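Local coordinates for acyl-CoA synthetase (AMP-forming)/AMP-acid ligase II-like protein (Dyadobacter fermentans, PDB 4GS5), which probably joins medium-chain fatty acids to coenzyme A in an ATP-dependent, AMP-forming reaction, at residues A[206-211]-A[222-227]. Numbering follows the deposited sequence.
With EDO (1,2-ethanediol), chain X.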
ATOM      1  N   PRO A 206     -17.519   1.870   1.353  1.00 44.71           N
ATOM      2  CA  PRO A 206     -18.644   2.782   1.590  1.00 46.51           C
ATOM      3  C   PRO A 206     -18.404   3.609   2.857  1.00 38.58           C
ATOM      4  O   PRO A 206     -17.840   3.097   3.826  1.00 40.50           O
ATOM      5  CB  PRO A 206     -19.826   1.830   1.794  1.00 49.75           C
ATOM      6  CG  PRO A 206     -19.193   0.570   2.365  1.00 46.32           C
ATOM      7  CD  PRO A 206     -17.830   0.473   1.721  1.00 44.76           C
ATOM      8  N   GLY A 207     -18.811   4.869   2.843  1.00 33.00           N
ATOM      9  CA  GLY A 207     -18.662   5.724   4.005  1.00 39.33           C
ATOM     10  C   GLY A 207     -17.384   6.534   3.985  1.00 40.05           C
ATOM     11  O   GLY A 207     -17.187   7.412   4.822  1.00 42.70           O
ATOM     12  N   ILE A 208     -16.515   6.241   3.027  1.00 36.56           N
ATOM     13  CA  ILE A 208     -15.303   7.017   2.837  1.00 35.62           C
ATOM     14  C   ILE A 208     -15.575   8.202   1.910  1.00 35.48           C
ATOM     15  O   ILE A 208     -16.101   8.027   0.813  1.00 34.14           O
ATOM     16  CB  ILE A 208     -14.183   6.154   2.215  1.00 32.94           C
ATOM     17  CG1 ILE A 208     -13.844   4.969   3.119  1.00 36.56           C
ATOM     18  CG2 ILE A 208     -12.941   6.984   1.958  1.00 33.07           C
ATOM     19  CD1 ILE A 208     -13.352   5.372   4.529  1.00 38.54           C
ATOM     20  N   GLN A 209     -15.229   9.408   2.350  1.00 34.93           N
ATOM     21  CA  GLN A 209     -15.255  10.575   1.468  1.00 37.58           C
ATOM     22  C   GLN A 209     -13.829  10.770   0.960  1.00 37.90           C
ATOM     23  O   GLN A 209     -12.866  10.562   1.712  1.00 35.83           O
ATOM     24  CB  GLN A 209     -15.741  11.824   2.214  1.00 43.97           C
ATOM     25  CG  GLN A 209     -17.174  11.726   2.727  1.00 56.33           C
ATOM     26  CD  GLN A 209     -17.250  11.673   4.250  1.00 69.33           C
ATOM     27  OE1 GLN A 209     -17.786  10.721   4.827  1.00 74.07           O
ATOM     28  NE2 GLN A 209     -16.711  12.700   4.910  1.00 71.49           N
ATOM     29  N   TYR A 210     -13.691  11.161  -0.304  1.00 33.27           N
ATOM     30  CA  TYR A 210     -12.380  11.177  -0.968  1.00 28.87           C
ATOM     31  C   TYR A 210     -12.258  12.337  -1.949  1.00 32.63           C
ATOM     32  O   TYR A 210     -13.261  12.900  -2.393  1.00 32.41           O
ATOM     33  CB  TYR A 210     -12.118   9.847  -1.689  1.00 25.72           C
ATOM     34  CG  TYR A 210     -13.281   9.402  -2.556  1.00 28.83           C
ATOM     35  CD1 TYR A 210     -13.424   9.882  -3.854  1.00 33.21           C
ATOM     36  CD2 TYR A 210     -14.244   8.519  -2.072  1.00 27.75           C
ATOM     37  CE1 TYR A 210     -14.492   9.494  -4.652  1.00 35.85           C
ATOM     38  CE2 TYR A 210     -15.321   8.122  -2.868  1.00 29.98           C
ATOM     39  CZ  TYR A 210     -15.428   8.611  -4.155  1.00 35.62           C
ATOM     40  OH  TYR A 210     -16.484   8.231  -4.947  1.00 41.50           O
ATOM     41  N   GLY A 211     -11.022  12.697  -2.270  1.00 32.54           N
ATOM     42  CA  GLY A 211     -10.754  13.793  -3.191  1.00 38.90           C
ATOM     43  C   GLY A 211      -9.249  13.950  -3.297  1.00 34.68           C
ATOM     44  O   GLY A 211      -8.517  13.170  -2.695  1.00 28.87           O
ATOM     45  N   GLY A 222     -13.730   9.991   7.020  1.00 43.44           N
ATOM     46  CA  GLY A 222     -14.879   9.156   7.340  1.00 43.69           C
ATOM     47  C   GLY A 222     -14.989   8.931   8.844  1.00 42.26           C
ATOM     48  O   GLY A 222     -14.179   9.453   9.610  1.00 41.14           O
ATOM     49  N   ALA A 223     -15.986   8.163   9.273  1.00 36.90           N
ATOM     50  CA  ALA A 223     -16.053   7.764  10.667  1.00 44.29           C
ATOM     51  C   ALA A 223     -14.738   7.095  11.079  1.00 44.79           C
ATOM     52  O   ALA A 223     -14.296   7.266  12.213  1.00 40.89           O
ATOM     53  CB  ALA A 223     -17.237   6.849  10.927  1.00 42.91           C
ATOM     54  N   VAL A 224     -14.090   6.366  10.171  1.00 40.25           N
ATOM     55  CA  VAL A 224     -12.825   5.722  10.555  1.00 43.16           C
ATOM     56  C   VAL A 224     -11.707   6.710  10.889  1.00 44.26           C
ATOM     57  O   VAL A 224     -10.740   6.346  11.556  1.00 51.40           O
ATOM     58  CB  VAL A 224     -12.308   4.671   9.535  1.00 40.83           C
ATOM     59  CG1 VAL A 224     -13.225   3.454   9.501  1.00 44.21           C
ATOM     60  CG2 VAL A 224     -12.102   5.278   8.147  1.00 36.75           C
ATOM     61  N   THR A 225     -11.840   7.953  10.440  1.00 40.70           N
ATOM     62  CA  THR A 225     -10.873   8.998  10.790  1.00 42.66           C
ATOM     63  C   THR A 225     -11.392  10.028  11.798  1.00 44.16           C
ATOM     64  O   THR A 225     -10.792  11.094  11.969  1.00 47.25           O
ATOM     65  CB  THR A 225     -10.365   9.756   9.539  1.00 39.28           C
ATOM     66  OG1 THR A 225     -11.447  10.481   8.929  1.00 37.19           O
ATOM     67  CG2 THR A 225      -9.751   8.792   8.530  1.00 38.08           C
ATOM     68  N   ASN A 226     -12.497   9.714  12.468  1.00 42.52           N
ATOM     69  CA  ASN A 226     -13.138  10.669  13.364  1.00 55.19           C
ATOM     70  C   ASN A 226     -13.526  11.941  12.612  1.00 53.94           C
ATOM     71  O   ASN A 226     -13.502  13.046  13.161  1.00 53.72           O
ATOM     72  CB  ASN A 226     -12.227  10.982  14.559  1.00 64.50           C
ATOM     73  CG  ASN A 226     -11.593   9.727  15.146  1.00 66.30           C
ATOM     74  OD1 ASN A 226     -12.287   8.757  15.459  1.00 64.16           O
ATOM     75  ND2 ASN A 226     -10.267   9.732  15.273  1.00 68.33           N
ATOM     76  N   GLY A 227     -13.873  11.760  11.340  1.00 50.73           N
ATOM     77  CA  GLY A 227     -14.351  12.841  10.496  1.00 53.79           C
ATOM     78  C   GLY A 227     -13.284  13.832  10.069  1.00 53.05           C
ATOM     79  O   GLY A 227     -13.580  14.802   9.376  1.00 54.99           O
TER
HETATM   80  C1  EDO X 423     -21.219   0.736   5.678  1.00 54.42           C
HETATM   81  O1  EDO X 423     -21.499  -0.603   6.092  1.00 57.32           O
HETATM   82  C2  EDO X 423     -19.892   1.156   6.291  1.00 53.13           C
HETATM   83  O2  EDO X 423     -19.569   2.503   5.916  1.00 53.82           O
HETATM   84  O   HOH W   1     -17.807   6.787   7.398  1.00 45.20           O
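Gly-207 and Gly-222 meet without any direct hydrogen bond between 206-211 and 222-227; beside them a single water bridges Gly-207 O and Ala-223 N. It donates to Gly-207 O at 2.7 Å and accepts from Ala-223 N at 3.0 Å, so a carbonyl near the start of one segment and the first N-H of the short 3-10 turn share one solvent molecule. Beside this bridge the backbones come close: Gly-207 O lies 3.8 Å from Gly-222 CA, and the extended Gly-222, with no side chain, lets the carbonyl come up to its CA. The apolar part of the contact is small. Ile-208 sends CD1 to Val-224 CG2, 3.8 Å away, the two side chains crossing at about a right angle; with CG1 anti to the carbonyl carbon (chi1 -60°) and a second bend at chi2, -60°, the isoleucine delivers only its terminal methyl. The turn is held from within by Gly-222 O, which takes Thr-225 N and Gly-227 N, both at 2.9 Å, from opposite faces of its carbonyl plane. On the other segment, Pro-206 O accepts a hydrogen bond from O2 of an ethanediol, probably a crystallisation additive, at 2.8 Å. The contact lies just past the paired end of strands 209-212 and 217-221, where Gln-209 and Ser-221 are backbone hydrogen-bonded, in the loop that leads to strand 230-238. Helix 59-72 packs against both segments: Met-68 meets Ile-208, Ser-65 touches Val-224, and Gln-61 NE2 hydrogen-bonds to Val-224 O.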